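Local coordinates for ferric-siderophore receptor protein (Streptomyces coelicolor, PDB 2X4L) that probably binds ferric siderophores outside the cell membrane and hands them on for iron uptake, at residues A185-K196 with L311-A321; E198-A206 with Y258-D266. All blocks are in the same frame, centred on the assembly; numbering follows the deposited sequence.

Contact 1: A185-K196 with L311-A321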
# COMPACT_ATOMS: atom_id res chain seq x y z
N ALA A 185 -9.49 -10.01 -11.94
CA ALA A 185 -8.26 -9.31 -12.30
C ALA A 185 -7.08 -10.16 -11.93
O ALA A 185 -6.05 -10.08 -12.62
CB ALA A 185 -8.18 -7.96 -11.56
N ALA A 186 -7.13 -10.93 -10.84
CA ALA A 186 -6.02 -11.82 -10.53
C ALA A 186 -5.88 -12.90 -11.62
O ALA A 186 -4.77 -13.28 -12.02
CB ALA A 186 -6.21 -12.52 -9.12
N ALA A 187 -7.02 -13.50 -12.06
CA ALA A 187 -6.90 -14.46 -13.17
C ALA A 187 -6.37 -13.77 -14.44
O ALA A 187 -5.63 -14.42 -15.20
CB ALA A 187 -8.25 -15.09 -13.43
N ARG A 188 -6.76 -12.51 -14.66
CA ARG A 188 -6.27 -11.81 -15.83
C ARG A 188 -4.75 -11.64 -15.73
O ARG A 188 -4.04 -11.91 -16.72
CB ARG A 188 -6.92 -10.42 -15.86
CG ARG A 188 -6.39 -9.53 -17.04
CD ARG A 188 -6.88 -8.06 -16.90
NE ARG A 188 -6.28 -7.31 -17.99
CZ ARG A 188 -6.53 -6.02 -18.15
NH1 ARG A 188 -7.37 -5.42 -17.29
NH2 ARG A 188 -6.04 -5.33 -19.20
N LEU A 189 -4.19 -11.30 -14.56
CA LEU A 189 -2.72 -11.13 -14.45
C LEU A 189 -2.05 -12.47 -14.58
O LEU A 189 -1.03 -12.57 -15.24
CB LEU A 189 -2.41 -10.48 -13.09
CG LEU A 189 -0.92 -10.28 -12.85
CD1 LEU A 189 -0.23 -9.38 -14.00
CD2 LEU A 189 -0.77 -9.61 -11.49
N ARG A 190 -2.67 -13.52 -14.04
CA ARG A 190 -2.07 -14.85 -14.22
C ARG A 190 -1.97 -15.22 -15.67
O ARG A 190 -0.92 -15.76 -16.11
CB ARG A 190 -2.85 -15.94 -13.46
CG ARG A 190 -2.21 -17.30 -13.52
CD ARG A 190 -3.03 -18.39 -12.81
NE ARG A 190 -3.20 -18.14 -11.38
CZ ARG A 190 -4.32 -17.73 -10.76
NH1 ARG A 190 -5.47 -17.46 -11.41
NH2 ARG A 190 -4.34 -17.62 -9.42
N ALA A 191 -3.05 -14.93 -16.41
CA ALA A 191 -3.07 -15.25 -17.87
C ALA A 191 -2.04 -14.39 -18.61
O ALA A 191 -1.35 -14.90 -19.48
CB ALA A 191 -4.50 -14.99 -18.45
N ALA A 192 -1.97 -13.10 -18.24
CA ALA A 192 -1.06 -12.20 -18.95
C ALA A 192 0.40 -12.73 -18.74
O ALA A 192 1.22 -12.69 -19.63
CB ALA A 192 -1.22 -10.80 -18.44
N ALA A 193 0.72 -13.13 -17.50
CA ALA A 193 2.07 -13.54 -17.17
C ALA A 193 2.38 -14.87 -17.83
O ALA A 193 3.54 -15.06 -18.28
CB ALA A 193 2.21 -13.58 -15.65
N LYS A 194 1.37 -15.73 -18.00
CA LYS A 194 1.57 -16.95 -18.79
C LYS A 194 1.81 -16.68 -20.28
O LYS A 194 2.66 -17.39 -20.95
CB LYS A 194 0.34 -17.88 -18.60
CG LYS A 194 0.58 -19.23 -19.24
CD LYS A 194 -0.60 -20.11 -19.14
CE LYS A 194 -1.37 -19.95 -17.87
NZ LYS A 194 -2.77 -20.07 -18.40
N ALA A 195 1.07 -15.70 -20.81
CA ALA A 195 1.27 -15.33 -22.24
C ALA A 195 2.57 -14.65 -22.56
O ALA A 195 2.99 -14.66 -23.72
CB ALA A 195 0.10 -14.49 -22.75
N LYS A 196 3.11 -13.93 -21.57
CA LYS A 196 4.27 -12.98 -21.81
C LYS A 196 5.40 -13.24 -20.80
O LYS A 196 5.81 -12.32 -20.05
CB LYS A 196 3.74 -11.52 -21.72
CG LYS A 196 2.63 -11.06 -22.74
CD LYS A 196 3.14 -11.00 -24.19
CE LYS A 196 4.05 -9.76 -24.47
NZ LYS A 196 3.23 -8.52 -24.44
N LEU A 311 -3.96 -5.09 -9.93
CA LEU A 311 -3.87 -6.26 -10.81
C LEU A 311 -4.15 -5.94 -12.28
O LEU A 311 -3.35 -6.29 -13.16
CB LEU A 311 -4.82 -7.37 -10.30
CG LEU A 311 -4.53 -7.89 -8.93
CD1 LEU A 311 -5.76 -8.59 -8.44
CD2 LEU A 311 -3.35 -8.82 -9.00
N ASP A 312 -5.25 -5.19 -12.52
CA ASP A 312 -5.57 -4.81 -13.93
C ASP A 312 -4.44 -3.99 -14.52
O ASP A 312 -4.15 -4.17 -15.71
CB ASP A 312 -6.91 -4.00 -13.98
CG ASP A 312 -8.11 -4.86 -13.94
OD1 ASP A 312 -8.11 -6.02 -14.47
OD2 ASP A 312 -9.16 -4.38 -13.41
N ASN A 313 -3.89 -3.03 -13.76
CA ASN A 313 -2.92 -2.12 -14.42
C ASN A 313 -1.67 -2.91 -14.83
O ASN A 313 -1.09 -2.69 -15.91
CB ASN A 313 -2.47 -0.99 -13.49
CG ASN A 313 -3.54 0.01 -13.27
OD1 ASN A 313 -4.56 0.07 -13.99
ND2 ASN A 313 -3.31 0.79 -12.20
N LEU A 314 -1.22 -3.79 -13.96
CA LEU A 314 -0.03 -4.59 -14.25
C LEU A 314 -0.31 -5.62 -15.37
O LEU A 314 0.52 -5.80 -16.26
CB LEU A 314 0.49 -5.26 -12.94
CG LEU A 314 1.75 -6.12 -13.19
CD1 LEU A 314 2.93 -5.32 -13.79
CD2 LEU A 314 2.22 -6.62 -11.86
N ALA A 315 -1.49 -6.28 -15.28
CA ALA A 315 -1.86 -7.11 -16.42
C ALA A 315 -1.86 -6.38 -17.78
O ALA A 315 -1.30 -6.88 -18.75
CB ALA A 315 -3.23 -7.77 -16.20
N GLU A 316 -2.48 -5.20 -17.80
CA GLU A 316 -2.54 -4.41 -19.03
C GLU A 316 -1.12 -4.09 -19.54
O GLU A 316 -0.86 -4.18 -20.74
CB GLU A 316 -3.32 -3.12 -18.75
CG GLU A 316 -3.40 -2.21 -19.98
CD GLU A 316 -4.15 -0.95 -19.66
OE1 GLU A 316 -3.89 -0.24 -18.67
OE2 GLU A 316 -5.09 -0.68 -20.39
N ALA A 317 -0.22 -3.70 -18.64
CA ALA A 317 1.08 -3.33 -19.05
C ALA A 317 1.80 -4.56 -19.66
O ALA A 317 2.40 -4.48 -20.72
CB ALA A 317 1.89 -2.77 -17.83
N ILE A 318 1.63 -5.72 -19.00
CA ILE A 318 2.30 -6.92 -19.51
C ILE A 318 1.70 -7.38 -20.83
O ILE A 318 2.42 -7.76 -21.75
CB ILE A 318 2.24 -8.04 -18.43
CG1 ILE A 318 3.18 -7.63 -17.24
CG2 ILE A 318 2.75 -9.43 -18.99
CD1 ILE A 318 2.99 -8.61 -16.04
N GLU A 319 0.39 -7.33 -20.92
CA GLU A 319 -0.31 -7.72 -22.17
C GLU A 319 0.19 -6.96 -23.38
O GLU A 319 0.34 -7.54 -24.45
CB GLU A 319 -1.86 -7.48 -22.01
CG GLU A 319 -2.51 -8.45 -21.05
CD GLU A 319 -3.80 -7.95 -20.45
OE1 GLU A 319 -4.25 -6.79 -20.82
OE2 GLU A 319 -4.38 -8.66 -19.58
N ASN A 320 0.48 -5.68 -23.16
CA ASN A 320 0.83 -4.79 -24.29
C ASN A 320 2.30 -4.52 -24.42
O ASN A 320 2.70 -3.95 -25.46
CB ASN A 320 0.01 -3.57 -24.12
CG ASN A 320 -1.48 -3.92 -24.25
OD1 ASN A 320 -2.25 -4.02 -23.26
ND2 ASN A 320 -1.89 -4.21 -25.51
N ALA A 321 3.12 -5.00 -23.48
CA ALA A 321 4.53 -4.64 -23.49
C ALA A 321 5.30 -5.31 -24.64
O ALA A 321 5.08 -6.47 -24.98
CB ALA A 321 5.13 -5.10 -22.16
O HOH W 1 -4.93 -11.37 -19.48
O HOH W 2 -7.02 -2.78 -20.19
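Arg-188 reaches across from one helix to two acids of the other, Glu-319 and Asp-312, in a salt-bridge network. Its chain is extended from CG to NE and leaves anti to the backbone N (chi1 176°), which takes the guanidinium past Ala-315 CB to the two acids. Glu-319 is gripped side-on: Arg-188 NE to OE2 at 2.8 Å and Arg-188 NH2 to Glu-319 OE1, both nearly straight, with the guanidinium and carboxylate planes 21° apart. Asp-312 is held differently, since Arg-188 NH1 meets its OD1 at 3.0 Å from above the carboxylate plane. Two waters extend the network, one joining Arg-188 O to Glu-319 OE2, the other Arg-188 NH2 to Glu-316 OE2.

The apolar contacts fit a near-parallel helix pair, with local axes 8.5 Å apart and inclined by 22°. Leu-189 is a knob in the hole formed by Leu-311, Leu-314, Ala-315 and Ile-318; its CD2 touches Leu-311 CD2 at 3.7 Å, while CD1 lies over the backbone N of Ala-315. Small residues permit this closeness: Ala-185 CB meets Leu-311 CB at 3.6 Å, and Ala-192 CB rests on Glu-319 CG. Phe-225 of helix 220-227 packs on both leucines of the CD2 pair.

The third kind is polar: Lys-196, its chain bent at chi2, chi3 and chi4, curls NZ back onto three carbonyls at the end of the other segment. NZ donates to Ile-318 O and, at 2.8 Å, to Ala-321 O, both in the carbonyl plane, whereas Glu-319 O, 3.1 Å from Lys-196 NZ, is approached from above its plane.

Contact 2: E198-A206 with Y258-D266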
# COMPACT_ATOMS: atom_id res chain seq x y z
N GLU A 198 8.38 -13.58 -21.04
CA GLU A 198 9.68 -12.89 -21.34
C GLU A 198 9.70 -11.46 -20.85
O GLU A 198 10.78 -10.83 -20.79
CB GLU A 198 9.97 -12.91 -22.84
CG GLU A 198 9.15 -12.01 -23.74
CD GLU A 198 7.66 -12.48 -23.99
OE1 GLU A 198 7.26 -13.52 -23.43
OE2 GLU A 198 6.91 -11.82 -24.72
N ILE A 199 8.53 -10.92 -20.50
CA ILE A 199 8.41 -9.52 -20.02
C ILE A 199 8.91 -9.37 -18.58
O ILE A 199 8.31 -9.96 -17.66
CB ILE A 199 6.97 -8.96 -20.21
CG1 ILE A 199 6.62 -9.01 -21.72
CG2 ILE A 199 6.88 -7.56 -19.55
CD1 ILE A 199 7.58 -8.15 -22.67
N ARG A 200 9.98 -8.61 -18.40
CA ARG A 200 10.67 -8.45 -17.08
C ARG A 200 10.17 -7.16 -16.44
O ARG A 200 10.23 -6.09 -17.07
CB ARG A 200 12.17 -8.29 -17.29
CG ARG A 200 12.73 -9.53 -17.90
CD ARG A 200 14.07 -9.33 -18.63
NE ARG A 200 13.92 -8.52 -19.81
CZ ARG A 200 14.89 -8.19 -20.67
NH1 ARG A 200 16.11 -8.64 -20.53
NH2 ARG A 200 14.58 -7.43 -21.68
N VAL A 201 9.59 -7.26 -15.26
CA VAL A 201 9.07 -6.12 -14.50
C VAL A 201 10.00 -5.66 -13.41
O VAL A 201 10.45 -6.53 -12.62
CB VAL A 201 7.72 -6.55 -13.87
CG1 VAL A 201 7.14 -5.29 -13.13
CG2 VAL A 201 6.77 -7.00 -15.03
N LEU A 202 10.29 -4.35 -13.35
CA LEU A 202 11.15 -3.79 -12.36
C LEU A 202 10.33 -2.92 -11.48
O LEU A 202 9.57 -2.03 -11.96
CB LEU A 202 12.27 -3.01 -13.01
CG LEU A 202 13.28 -2.51 -11.95
CD1 LEU A 202 14.64 -2.42 -12.53
CD2 LEU A 202 12.85 -1.16 -11.44
N ALA A 203 10.39 -3.13 -10.16
CA ALA A 203 9.68 -2.30 -9.15
C ALA A 203 10.66 -1.25 -8.61
O ALA A 203 11.64 -1.61 -7.95
CB ALA A 203 9.21 -3.18 -8.04
N GLY A 204 10.36 0.02 -8.87
CA GLY A 204 11.26 1.09 -8.44
C GLY A 204 10.55 2.17 -7.62
O GLY A 204 9.32 2.23 -7.58
N SER A 205 11.40 2.97 -6.98
CA SER A 205 10.89 4.13 -6.24
C SER A 205 11.94 5.21 -6.37
O SER A 205 13.12 4.95 -6.13
CB SER A 205 10.69 3.70 -4.78
OG SER A 205 10.18 4.81 -4.01
N ALA A 206 11.49 6.39 -6.66
CA ALA A 206 12.46 7.46 -6.96
C ALA A 206 12.58 8.49 -5.82
O ALA A 206 11.59 8.94 -5.30
CB ALA A 206 12.11 8.15 -8.30
N TYR A 258 19.73 -3.12 -14.38
CA TYR A 258 18.95 -4.29 -14.73
C TYR A 258 18.11 -4.00 -15.98
O TYR A 258 17.33 -3.05 -16.04
CB TYR A 258 17.94 -4.66 -13.60
CG TYR A 258 18.64 -4.88 -12.30
CD1 TYR A 258 19.36 -6.02 -12.09
CD2 TYR A 258 18.53 -3.96 -11.31
CE1 TYR A 258 20.01 -6.24 -10.89
CE2 TYR A 258 19.15 -4.14 -10.12
CZ TYR A 258 19.93 -5.31 -9.93
OH TYR A 258 20.57 -5.56 -8.71
N PRO A 259 18.18 -4.89 -16.96
CA PRO A 259 17.31 -4.68 -18.14
C PRO A 259 15.83 -4.95 -17.68
O PRO A 259 15.56 -5.96 -17.00
CB PRO A 259 17.81 -5.76 -19.07
CG PRO A 259 19.30 -5.85 -18.68
CD PRO A 259 19.25 -5.87 -17.22
N ALA A 260 14.94 -4.04 -18.05
CA ALA A 260 13.55 -4.18 -17.68
C ALA A 260 12.68 -3.79 -18.87
O ALA A 260 13.06 -2.93 -19.70
CB ALA A 260 13.26 -3.29 -16.50
N ASP A 261 11.53 -4.45 -19.02
CA ASP A 261 10.60 -4.17 -20.05
C ASP A 261 9.43 -3.29 -19.56
O ASP A 261 8.92 -2.43 -20.28
CB ASP A 261 10.05 -5.47 -20.64
CG ASP A 261 11.16 -6.34 -21.09
OD1 ASP A 261 12.03 -5.87 -21.86
OD2 ASP A 261 11.40 -7.46 -20.58
N VAL A 262 8.99 -3.53 -18.32
CA VAL A 262 7.93 -2.72 -17.70
C VAL A 262 8.50 -2.26 -16.36
O VAL A 262 9.10 -3.09 -15.61
CB VAL A 262 6.66 -3.57 -17.42
CG1 VAL A 262 5.68 -2.77 -16.60
CG2 VAL A 262 6.08 -4.01 -18.74
N ILE A 263 8.38 -0.97 -16.08
CA ILE A 263 8.78 -0.45 -14.72
C ILE A 263 7.53 0.01 -13.99
O ILE A 263 6.70 0.74 -14.58
CB ILE A 263 9.77 0.68 -14.89
CG1 ILE A 263 10.96 0.19 -15.67
CG2 ILE A 263 10.16 1.22 -13.47
CD1 ILE A 263 12.04 1.37 -15.98
N ILE A 264 7.38 -0.44 -12.72
CA ILE A 264 6.27 -0.02 -11.88
C ILE A 264 6.85 0.87 -10.78
O ILE A 264 7.78 0.42 -10.04
CB ILE A 264 5.46 -1.20 -11.40
CG1 ILE A 264 6.19 -2.18 -10.43
CG2 ILE A 264 5.02 -2.03 -12.71
CD1 ILE A 264 5.31 -3.32 -9.82
N MET A 265 6.43 2.14 -10.76
CA MET A 265 7.06 3.14 -9.89
C MET A 265 6.13 3.52 -8.73
O MET A 265 4.97 3.88 -8.92
CB MET A 265 7.36 4.41 -10.69
CG MET A 265 8.55 4.21 -11.70
SD MET A 265 10.05 3.77 -10.96
CE MET A 265 10.44 5.28 -10.06
N ASP A 266 6.73 3.54 -7.55
CA ASP A 266 6.09 3.97 -6.31
C ASP A 266 5.28 5.26 -6.57
O ASP A 266 5.81 6.27 -7.08
CB ASP A 266 7.23 4.27 -5.32
CG ASP A 266 6.79 4.38 -3.86
OD1 ASP A 266 5.65 4.66 -3.54
OD2 ASP A 266 7.75 4.21 -3.07
O HOH W 3 8.70 6.78 -7.50
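Val-201 through Gly-204 pair in parallel with Val-262 through Met-265, joining two strands of the mixed sheet in one lobe of this periplasmic-binding-protein fold. The short strand axes approach to 4.6 Å and are inclined by 33°. Backbone bonds switch partners in the parallel manner: Leu-202 N donates to Val-262 O and Leu-202 O accepts from Ile-264 N, both at 2.8 Å; Gly-204 N then donates to Ile-264 O, and Gly-204 O accepts from Asp-266 N.

Packing is continuous on both faces of this middle portion. On one, Val-201 CG1 reaches Ile-264 CG2 and Ala-203 CB lies against Ile-264 CG1. On the other the fit is close: Leu-202 CB touches Ala-260 CB at 3.6 Å and its CD2 runs beside Ile-263 CG2. Gly-204 leaves room on that face for Met-265, which bends at chi2 and chi3 so that SD lies 3.7 Å from Gly-204 C and CE meets Ala-206 CB.

The more open side is at the Arg-200 and Pro-259 end, where Arg-200 is partly exposed and Pro-259 exposed; Pro-259 CB lies over one guanidinium face. Even so, Asp-261 is buried and firmly held. Its OD2 takes the backbone N of Arg-200 on the anti lone pair and Arg-200 NE on the syn side, each at 2.8 Å, while OD1 uses its syn lone pair for Arg-200 NH2. Val-324 and Gly-325 also donate backbone N-H groups to OD1.

At the far end a water bridges Ala-206 N and Asp-266 O. Asp-266 OD2 meets Arg-268 in a salt bridge, and Ser-205 OG donates to the same Asp-266 OD2 at 2.7 Å, meeting it on the anti side, 26° out of the carboxylate plane.

Contact 1 is a helix pair lying against the sheet that contains contact 2, their centres 14 Å apart. Helix 304-320 and the residue after it, Ala-321, form the interface: Ala-321 CB meets Val-262 CG2 at 3.7 Å, and Ala-317 CB and Leu-314 CD1 approach Val-262 CG1 and Ile-264 CG2, each at 4.0 Å. Helix 173-195 is followed by strand 200-206 after a short loop, and contact 2 is nested within the chain loop that contact 1 closes. Ala-321 O, 3.8 Å from Ile-199 CD1, packs there while accepting from Lys-196. The contact centres lie about 20 and 17 Å from the centre of the chain, both to the same side; neither contact includes a bound siderophore.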